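Local structure of intracellular serine protease (Bacillus licheniformis, 4ZOQ) at residues Asp14-Leu19 / Asn264-Tyr269; Asp57-Lys62 / Tyr250-Asp255; Ala91-Ile96 / Val246-Pro251. The protein probably cleaves peptide bonds as the subtilisin-like serine protease LicP of the class II lanthipeptide system, and has been applied to sequence-specific, traceless peptide cleavage. One frame throughout, in Å; residues are numbered along the deposited sequence.

From the N terminus, the chain first meets contact 1, where the loop 14-19, ahead of helix 24-30, packs on the loop 264-269 and closes the widest of the three loops. Contacts 2 and 3 both lie within that span. Segment 57-62, between strands 46-51 and 71-72, pairs with 250-255, and segment 91-96 of helix 86-97 pairs with 246-251. The contact 3 loop starts later and ends earlier, so it sits within that of contact 2, the two sharing Tyr250 and Pro251. Together they tie the loops 14-19 and 57-62 and helix 86-97 to the two-stranded antiparallel sheet of 246-249 and 269-272. Hydrogen bonds from Tyr269 to Asp60 and from His58 to Gly268 join contacts 1 and 2.

Contact 1 (Asp14-Leu19 / Asn264-Tyr269); sequences DGILEL and NIPKGY
Pro266 meets three residues of the 14-19 loop through its ring carbons, and apolar packing carries the contact. Ile16 comes tip to tip with the proline, its CD1 lying 3.7 Å from Pro266 CD. With CG1 beside the backbone N and anti to the carbonyl carbon (chi1 -53°), the longer branch of Ile16 is the one that reaches across. Leu19 forks over the same region: CD1 touches Pro266 CD at 3.8 Å, while CD2 meets Ile265 CD1 at 3.6 Å. Asp14 adds a looser aliphatic touch, its CB 4.0 Å from Pro266 CG.

The loop 264-269 links two regular elements. Asn264, with positive phi, is the C-prime residue of a Schellman motif that ends helix 258-262, and Pro266 to Tyr269 form a type II beta turn leading into strand 269-272 of the two-stranded antiparallel sheet. Gly268 takes the positive phi of that turn, where a CB would jam against the carbonyl O of Lys267.

The polar links of Tyr269 run to residues beyond the two loops: its hydroxyl is hydrogen-bonded to Asp60 OD2 and to Leu13 N. Within 14-19, Leu19 N donates to Ile16 O at 3.3 Å, closing the bend that presents Ile16 and Leu19 to the proline.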
loop_
_atom_site.group_PDB
_atom_site.type_symbol
_atom_site.label_atom_id
_atom_site.label_comp_id
_atom_site.label_asym_id
_atom_site.label_seq_id
_atom_site.Cartn_x
_atom_site.Cartn_y
_atom_site.Cartn_z
ATOM N N ASP B 14 -10.449 -19.775 -13.111
ATOM C CA ASP B 14 -11.375 -20.339 -14.095
ATOM C C ASP B 14 -11.190 -21.857 -14.294
ATOM O O ASP B 14 -11.508 -22.399 -15.356
ATOM C CB ASP B 14 -11.204 -19.604 -15.429
ATOM C CG ASP B 14 -12.400 -19.751 -16.338
ATOM O OD1 ASP B 14 -13.467 -20.211 -15.865
ATOM O OD2 ASP B 14 -12.278 -19.386 -17.530
ATOM N N GLY B 15 -10.679 -22.543 -13.276
ATOM C CA GLY B 15 -10.452 -23.975 -13.383
ATOM C C GLY B 15 -9.232 -24.365 -14.220
ATOM O O GLY B 15 -8.901 -25.538 -14.319
ATOM N N ILE B 16 -8.561 -23.397 -14.832
ATOM C CA ILE B 16 -7.395 -23.701 -15.662
ATOM C C ILE B 16 -6.189 -23.993 -14.781
ATOM O O ILE B 16 -5.609 -23.093 -14.175
ATOM C CB ILE B 16 -7.029 -22.550 -16.630
ATOM C CG1 ILE B 16 -8.241 -22.128 -17.465
ATOM C CG2 ILE B 16 -5.849 -22.957 -17.504
ATOM C CD1 ILE B 16 -8.101 -20.752 -18.118
ATOM N N LEU B 17 -5.794 -25.255 -14.755
ATOM C CA LEU B 17 -4.787 -25.753 -13.837
ATOM C C LEU B 17 -3.381 -25.195 -14.177
ATOM O O LEU B 17 -2.517 -25.083 -13.303
ATOM C CB LEU B 17 -4.799 -27.279 -13.882
ATOM C CG LEU B 17 -4.097 -28.066 -12.795
ATOM C CD1 LEU B 17 -5.059 -28.167 -11.600
ATOM C CD2 LEU B 17 -3.715 -29.444 -13.314
ATOM N N GLU B 18 -3.190 -24.746 -15.413
ATOM C CA GLU B 18 -1.886 -24.258 -15.856
ATOM C C GLU B 18 -1.546 -22.858 -15.331
ATOM O O GLU B 18 -0.378 -22.474 -15.274
ATOM C CB GLU B 18 -1.873 -24.248 -17.400
ATOM C CG GLU B 18 -0.815 -23.367 -18.117
ATOM C CD GLU B 18 0.631 -23.731 -17.811
ATOM O OE1 GLU B 18 0.907 -24.907 -17.465
ATOM O OE2 GLU B 18 1.494 -22.827 -17.928
ATOM N N LEU B 19 -2.539 -22.157 -14.805
ATOM C CA LEU B 19 -2.292 -20.828 -14.271
ATOM C C LEU B 19 -1.505 -20.880 -12.952
ATOM O O LEU B 19 -0.990 -19.866 -12.498
ATOM C CB LEU B 19 -3.600 -20.085 -14.082
ATOM C CG LEU B 19 -4.357 -19.846 -15.386
ATOM C CD1 LEU B 19 -5.537 -18.932 -15.114
ATOM C CD2 LEU B 19 -3.457 -19.291 -16.474
ATOM N N ASN B 264 -3.243 -17.549 -22.878
ATOM C CA ASN B 264 -4.599 -17.992 -22.529
ATOM C C ASN B 264 -5.013 -17.728 -21.097
ATOM O O ASN B 264 -5.772 -18.488 -20.500
ATOM C CB ASN B 264 -4.733 -19.476 -22.832
ATOM C CG ASN B 264 -4.532 -19.769 -24.299
ATOM O OD1 ASN B 264 -3.643 -20.531 -24.680
ATOM N ND2 ASN B 264 -5.357 -19.153 -25.139
ATOM N N ILE B 265 -4.549 -16.606 -20.571
ATOM C CA ILE B 265 -5.014 -16.129 -19.295
ATOM C C ILE B 265 -6.362 -15.475 -19.502
ATOM O O ILE B 265 -6.435 -14.420 -20.133
ATOM C CB ILE B 265 -4.063 -15.074 -18.692
ATOM C CG1 ILE B 265 -2.586 -15.435 -18.924
ATOM C CG2 ILE B 265 -4.469 -14.762 -17.256
ATOM C CD1 ILE B 265 -1.984 -16.383 -17.918
ATOM N N PRO B 266 -7.420 -16.037 -18.907
ATOM C CA PRO B 266 -8.762 -15.483 -19.109
ATOM C C PRO B 266 -8.902 -14.143 -18.389
ATOM O O PRO B 266 -8.062 -13.816 -17.549
ATOM C CB PRO B 266 -9.673 -16.546 -18.492
ATOM C CG PRO B 266 -8.857 -17.135 -17.443
ATOM C CD PRO B 266 -7.425 -17.125 -17.922
ATOM N N LYS B 267 -9.921 -13.360 -18.722
ATOM C CA LYS B 267 -10.119 -12.102 -18.030
ATOM C C LYS B 267 -10.361 -12.309 -16.553
ATOM O O LYS B 267 -10.858 -13.350 -16.141
ATOM C CB LYS B 267 -11.246 -11.292 -18.641
ATOM C CG LYS B 267 -10.864 -10.655 -19.980
ATOM C CD LYS B 267 -12.085 -9.949 -20.596
ATOM C CE LYS B 267 -12.763 -10.782 -21.668
ATOM N NZ LYS B 267 -14.007 -10.092 -22.122
ATOM N N GLY B 268 -9.943 -11.331 -15.750
ATOM C CA GLY B 268 -9.994 -11.482 -14.311
ATOM C C GLY B 268 -8.604 -11.712 -13.750
ATOM O O GLY B 268 -8.430 -11.723 -12.530
ATOM N N TYR B 269 -7.641 -11.988 -14.636
ATOM C CA TYR B 269 -6.246 -12.170 -14.248
ATOM C C TYR B 269 -5.332 -11.499 -15.246
ATOM O O TYR B 269 -5.696 -11.338 -16.417
ATOM C CB TYR B 269 -5.878 -13.657 -14.112
ATOM C CG TYR B 269 -6.825 -14.398 -13.204
ATOM C CD1 TYR B 269 -6.730 -14.278 -11.815
ATOM C CD2 TYR B 269 -7.827 -15.209 -13.728
ATOM C CE1 TYR B 269 -7.619 -14.934 -10.975
ATOM C CE2 TYR B 269 -8.710 -15.884 -12.892
ATOM C CZ TYR B 269 -8.600 -15.740 -11.515
ATOM O OH TYR B 269 -9.470 -16.414 -10.685
#

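Contact 2 (Asp57-Lys62 / Tyr250-Asp255); sequences DHPDLK and YPKGKD
His58 turns the edge of its imidazole to the carbonyl of Tyr250, with CD2 3.1 Å from Tyr250 O and the oxygen near the ring plane. This joins two loops of the subtilase fold: 57-62, which follows strand 46-51, and the loop 250-255, which comes after strand 246-249 and makes a type I beta turn from Pro251 to Lys254. Chi1 of -168° holds CG anti to the backbone N, swinging the ring toward the second loop. Beside it, the Lys252 chain bends at chi3 (79°) toward Asp57; a long salt bridge to Asp57 OD2, 3.7 Å from Lys252 NZ, is doubtful, the amine being poorly placed in the model.

Further out, the imidazole is fixed by bonds at both nitrogens. NE2 is hydrogen-bonded to Gly268 O, which also pairs with the backbone of Tyr250. Asp60 N donates to His58 ND1 at 3.1 Å, lying 14° out of the ring plane. A phenylalanine in place of His58 would probably cost Gly268 O one of its two donors, leave Asp60 N without its ring acceptor, and let the ring turn more freely. His58 O takes two backbone bonds, from Leu61 N and Lys62 N, which close the turn that follows His58. Pro59 CD lies over one imidazole face, 3.2 Å above the plane and offset toward the rim.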
loop_
_atom_site.group_PDB
_atom_site.type_symbol
_atom_site.label_atom_id
_atom_site.label_comp_id
_atom_site.label_asym_id
_atom_site.label_seq_id
_atom_site.Cartn_x
_atom_site.Cartn_y
_atom_site.Cartn_z
ATOM N N ASP B 57 -16.925 -6.951 -7.462
ATOM C CA ASP B 57 -17.585 -8.219 -7.668
ATOM C C ASP B 57 -16.674 -9.255 -8.363
ATOM O O ASP B 57 -17.159 -10.253 -8.920
ATOM C CB ASP B 57 -18.866 -7.983 -8.486
ATOM C CG ASP B 57 -19.903 -9.069 -8.279
ATOM O OD1 ASP B 57 -20.020 -9.565 -7.129
ATOM O OD2 ASP B 57 -20.587 -9.439 -9.261
ATOM N N HIS B 58 -15.365 -9.052 -8.290
ATOM C CA HIS B 58 -14.404 -10.040 -8.781
ATOM C C HIS B 58 -14.612 -11.343 -8.014
ATOM O O HIS B 58 -14.702 -11.325 -6.786
ATOM C CB HIS B 58 -12.953 -9.540 -8.642
ATOM C CG HIS B 58 -11.947 -10.372 -9.383
ATOM N ND1 HIS B 58 -11.568 -11.637 -8.972
ATOM C CD2 HIS B 58 -11.257 -10.128 -10.523
ATOM C CE1 HIS B 58 -10.683 -12.128 -9.819
ATOM N NE2 HIS B 58 -10.474 -11.232 -10.768
ATOM N N PRO B 59 -14.729 -12.471 -8.737
ATOM C CA PRO B 59 -15.038 -13.775 -8.124
ATOM C C PRO B 59 -14.128 -14.109 -6.950
ATOM O O PRO B 59 -14.569 -14.670 -5.942
ATOM C CB PRO B 59 -14.801 -14.781 -9.269
ATOM C CG PRO B 59 -14.905 -13.983 -10.508
ATOM C CD PRO B 59 -14.448 -12.588 -10.180
ATOM N N ASP B 60 -12.863 -13.720 -7.059
ATOM C CA ASP B 60 -11.909 -14.038 -6.011
ATOM C C ASP B 60 -11.958 -13.062 -4.843
ATOM O O ASP B 60 -11.608 -13.422 -3.722
ATOM C CB ASP B 60 -10.508 -14.089 -6.605
ATOM C CG ASP B 60 -10.360 -15.182 -7.632
ATOM O OD1 ASP B 60 -10.982 -16.259 -7.461
ATOM O OD2 ASP B 60 -9.624 -14.966 -8.613
ATOM N N LEU B 61 -12.427 -11.840 -5.080
ATOM C CA LEU B 61 -12.319 -10.798 -4.050
ATOM C C LEU B 61 -13.657 -10.480 -3.356
ATOM O O LEU B 61 -13.658 -10.026 -2.218
ATOM C CB LEU B 61 -11.751 -9.509 -4.663
ATOM C CG LEU B 61 -10.459 -9.726 -5.452
ATOM C CD1 LEU B 61 -9.940 -8.425 -6.112
ATOM C CD2 LEU B 61 -9.389 -10.406 -4.592
ATOM N N LYS B 62 -14.790 -10.731 -4.014
ATOM C CA LYS B 62 -16.086 -10.298 -3.463
ATOM C C LYS B 62 -16.395 -10.867 -2.060
ATOM O O LYS B 62 -16.967 -10.159 -1.247
ATOM C CB LYS B 62 -17.231 -10.608 -4.438
ATOM C CG LYS B 62 -17.458 -12.071 -4.747
ATOM C CD LYS B 62 -18.568 -12.215 -5.783
ATOM C CE LYS B 62 -18.855 -13.681 -6.146
ATOM N NZ LYS B 62 -19.776 -14.331 -5.163
ATOM N N TYR B 250 -7.317 -9.118 -11.919
ATOM C CA TYR B 250 -7.493 -7.955 -12.772
ATOM C C TYR B 250 -9.007 -7.799 -12.964
ATOM O O TYR B 250 -9.724 -8.815 -12.937
ATOM C CB TYR B 250 -6.738 -8.161 -14.084
ATOM C CG TYR B 250 -6.417 -6.890 -14.841
ATOM C CD1 TYR B 250 -5.542 -5.936 -14.308
ATOM C CD2 TYR B 250 -6.941 -6.672 -16.114
ATOM C CE1 TYR B 250 -5.237 -4.777 -15.000
ATOM C CE2 TYR B 250 -6.636 -5.524 -16.821
ATOM C CZ TYR B 250 -5.780 -4.582 -16.260
ATOM O OH TYR B 250 -5.486 -3.455 -16.964
ATOM N N PRO B 251 -9.505 -6.544 -13.054
ATOM C CA PRO B 251 -10.961 -6.330 -13.129
ATOM C C PRO B 251 -11.594 -7.213 -14.209
ATOM O O PRO B 251 -11.194 -7.183 -15.368
ATOM C CB PRO B 251 -11.081 -4.849 -13.466
ATOM C CG PRO B 251 -9.834 -4.227 -12.908
ATOM C CD PRO B 251 -8.760 -5.268 -13.127
ATOM N N LYS B 252 -12.557 -8.028 -13.808
ATOM C CA LYS B 252 -13.027 -9.092 -14.674
ATOM C C LYS B 252 -13.672 -8.544 -15.953
ATOM O O LYS B 252 -13.627 -9.182 -17.004
ATOM C CB LYS B 252 -14.009 -9.986 -13.920
ATOM C CG LYS B 252 -15.443 -9.691 -14.244
ATOM C CD LYS B 252 -16.424 -10.261 -13.237
ATOM C CE LYS B 252 -16.508 -9.401 -11.998
ATOM N NZ LYS B 252 -17.390 -10.083 -11.019
ATOM N N GLY B 253 -14.245 -7.351 -15.884
ATOM C CA GLY B 253 -14.889 -6.799 -17.056
ATOM C C GLY B 253 -13.959 -5.941 -17.881
ATOM O O GLY B 253 -14.410 -5.205 -18.752
ATOM N N LYS B 254 -12.660 -6.039 -17.621
ATOM C CA LYS B 254 -11.677 -5.219 -18.315
ATOM C C LYS B 254 -10.835 -6.149 -19.173
ATOM O O LYS B 254 -10.558 -7.263 -18.759
ATOM C CB LYS B 254 -10.840 -4.424 -17.299
ATOM C CG LYS B 254 -10.019 -3.290 -17.885
ATOM C CD LYS B 254 -9.057 -2.666 -16.877
ATOM C CE LYS B 254 -8.129 -1.654 -17.567
ATOM N NZ LYS B 254 -8.690 -0.280 -17.565
ATOM N N ASP B 255 -10.468 -5.737 -20.383
ATOM C CA ASP B 255 -9.615 -6.581 -21.234
ATOM C C ASP B 255 -8.208 -6.655 -20.654
ATOM O O ASP B 255 -7.657 -5.632 -20.250
ATOM C CB ASP B 255 -9.523 -6.040 -22.667
ATOM C CG ASP B 255 -10.808 -6.217 -23.470
ATOM O OD1 ASP B 255 -11.618 -7.156 -23.223
ATOM O OD2 ASP B 255 -10.979 -5.411 -24.406
#

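Contact 3 (Ala91-Ile96 / Val246-Pro251); sequences AGMINI and VLTTYP
Helix 86-97, which begins at His86, the predicted charge-relay histidine, lies across strand 246-249 of the two-stranded antiparallel sheet formed with strand 269-272. The local axes run nearly at right angles, 103° between their directions, and approach to 7.3 Å. That closeness centres on Gly92, whose CA is 3.2 Å from Thr249 OG1. A CB there would clash with this oxygen, so the bare backbone of the helix lets the threonine come in. Thr249 OG1 sits between its own backbone N and carbonyl carbon (chi1 46°), and this places it against the helix, where it is hydrogen-bonded to Thr88 O, one turn before Gly92.

The next residue, Met93, makes the apolar half of the contact with its terminal methyl. Bends at chi2 (-42°) and chi3 bring CE in over the strand, where it crosses the Val246 side chain at 3.6 Å from CG2. The same methyl lies 3.5 Å from Leu247 O and, more loosely, 4.1 Å from Thr248 CG2. Phe25 and Pro280 also touch Met93, so helices 24-30 and 275-297 help enclose it.

The neighbouring Thr248 hydroxyl is occupied away from the Met93 methyl, hydrogen-bonded to Ser270 O and Gln89 NE2, the latter a second tie to helix 86-97. All six touching residues are buried. The Met93 side chain is about 8 Å from that of Ser276, the predicted nucleophile, placing this packing close to the predicted active site. A histidine and a serine of the triad, each near the N-terminal end of a helix, are the arrangement characteristic of the subtilisin fold.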
loop_
_atom_site.group_PDB
_atom_site.type_symbol
_atom_site.label_atom_id
_atom_site.label_comp_id
_atom_site.label_asym_id
_atom_site.label_seq_id
_atom_site.Cartn_x
_atom_site.Cartn_y
_atom_site.Cartn_z
ATOM N N ALA B 91 -5.087 -5.740 -4.361
ATOM C CA ALA B 91 -6.013 -6.525 -3.535
ATOM C C ALA B 91 -5.775 -8.044 -3.628
ATOM O O ALA B 91 -5.839 -8.762 -2.631
ATOM C CB ALA B 91 -7.449 -6.197 -3.939
ATOM N N GLY B 92 -5.541 -8.537 -4.841
ATOM C CA GLY B 92 -5.310 -9.947 -5.035
ATOM C C GLY B 92 -4.084 -10.432 -4.292
ATOM O O GLY B 92 -4.071 -11.566 -3.811
ATOM N N MET B 93 -3.076 -9.582 -4.125
ATOM C CA MET B 93 -1.893 -10.071 -3.443
ATOM C C MET B 93 -2.158 -10.221 -1.950
ATOM O O MET B 93 -1.623 -11.141 -1.319
ATOM C CB MET B 93 -0.693 -9.172 -3.681
ATOM C CG MET B 93 -0.291 -9.060 -5.126
ATOM S SD MET B 93 -0.339 -10.622 -5.989
ATOM C CE MET B 93 1.041 -10.399 -7.151
ATOM N N ILE B 94 -2.982 -9.346 -1.375
ATOM C CA ILE B 94 -3.403 -9.548 -0.004
ATOM C C ILE B 94 -4.218 -10.827 0.073
ATOM O O ILE B 94 -4.042 -11.649 0.978
ATOM C CB ILE B 94 -4.302 -8.413 0.527
ATOM C CG1 ILE B 94 -3.572 -7.078 0.622
ATOM C CG2 ILE B 94 -4.931 -8.801 1.874
ATOM C CD1 ILE B 94 -4.536 -5.929 0.533
ATOM N N ASN B 95 -5.150 -10.972 -0.870
ATOM C CA ASN B 95 -6.086 -12.089 -0.822
ATOM C C ASN B 95 -5.455 -13.478 -0.982
ATOM O O ASN B 95 -5.818 -14.406 -0.265
ATOM C CB ASN B 95 -7.161 -11.916 -1.887
ATOM C CG ASN B 95 -8.191 -13.009 -1.836
ATOM O OD1 ASN B 95 -8.949 -13.112 -0.877
ATOM N ND2 ASN B 95 -8.194 -13.864 -2.844
ATOM N N ILE B 96 -4.514 -13.625 -1.916
ATOM C CA ILE B 96 -3.960 -14.945 -2.215
ATOM C C ILE B 96 -3.211 -15.514 -0.998
ATOM O O ILE B 96 -3.205 -16.723 -0.796
ATOM C CB ILE B 96 -3.041 -14.915 -3.465
ATOM C CG1 ILE B 96 -2.794 -16.326 -3.968
ATOM C CG2 ILE B 96 -1.735 -14.165 -3.220
ATOM C CD1 ILE B 96 -4.037 -17.055 -4.456
ATOM N N VAL B 246 4.386 -12.250 -12.270
ATOM C CA VAL B 246 3.482 -12.783 -11.264
ATOM C C VAL B 246 2.035 -12.592 -11.695
ATOM O O VAL B 246 1.697 -11.591 -12.339
ATOM C CB VAL B 246 3.727 -12.140 -9.856
ATOM C CG1 VAL B 246 5.133 -12.480 -9.381
ATOM C CG2 VAL B 246 3.489 -10.613 -9.837
ATOM N N LEU B 247 1.179 -13.561 -11.371
ATOM C CA LEU B 247 -0.232 -13.413 -11.704
ATOM C C LEU B 247 -0.907 -12.421 -10.748
ATOM O O LEU B 247 -0.601 -12.375 -9.559
ATOM C CB LEU B 247 -0.959 -14.764 -11.680
ATOM C CG LEU B 247 -2.251 -14.810 -12.515
ATOM C CD1 LEU B 247 -1.909 -14.629 -13.978
ATOM C CD2 LEU B 247 -3.036 -16.093 -12.318
ATOM N N THR B 248 -1.840 -11.649 -11.287
ATOM C CA THR B 248 -2.658 -10.712 -10.517
ATOM C C THR B 248 -4.143 -10.906 -10.828
ATOM O O THR B 248 -4.537 -11.297 -11.946
ATOM C CB THR B 248 -2.298 -9.249 -10.857
ATOM O OG1 THR B 248 -2.527 -9.005 -12.263
ATOM C CG2 THR B 248 -0.856 -8.965 -10.551
ATOM N N THR B 249 -4.978 -10.586 -9.858
ATOM C CA THR B 249 -6.394 -10.439 -10.149
ATOM C C THR B 249 -6.549 -9.101 -10.841
ATOM O O THR B 249 -5.985 -8.088 -10.425
ATOM C CB THR B 249 -7.269 -10.528 -8.900
ATOM O OG1 THR B 249 -6.697 -9.711 -7.878
ATOM C CG2 THR B 249 -7.330 -11.954 -8.379
ATOM N N TYR B 250 -7.317 -9.118 -11.919
ATOM C CA TYR B 250 -7.493 -7.955 -12.772
ATOM C C TYR B 250 -9.007 -7.799 -12.964
ATOM O O TYR B 250 -9.724 -8.815 -12.937
ATOM C CB TYR B 250 -6.738 -8.161 -14.084
ATOM C CG TYR B 250 -6.417 -6.890 -14.841
ATOM C CD1 TYR B 250 -5.542 -5.936 -14.308
ATOM C CD2 TYR B 250 -6.941 -6.672 -16.114
ATOM C CE1 TYR B 250 -5.237 -4.777 -15.000
ATOM C CE2 TYR B 250 -6.636 -5.524 -16.821
ATOM C CZ TYR B 250 -5.780 -4.582 -16.260
ATOM O OH TYR B 250 -5.486 -3.455 -16.964
ATOM N N PRO B 251 -9.505 -6.544 -13.054
ATOM C CA PRO B 251 -10.961 -6.330 -13.129
ATOM C C PRO B 251 -11.594 -7.213 -14.209
ATOM O O PRO B 251 -11.194 -7.183 -15.368
ATOM C CB PRO B 251 -11.081 -4.849 -13.466
ATOM C CG PRO B 251 -9.834 -4.227 -12.908
ATOM C CD PRO B 251 -8.760 -5.268 -13.127
#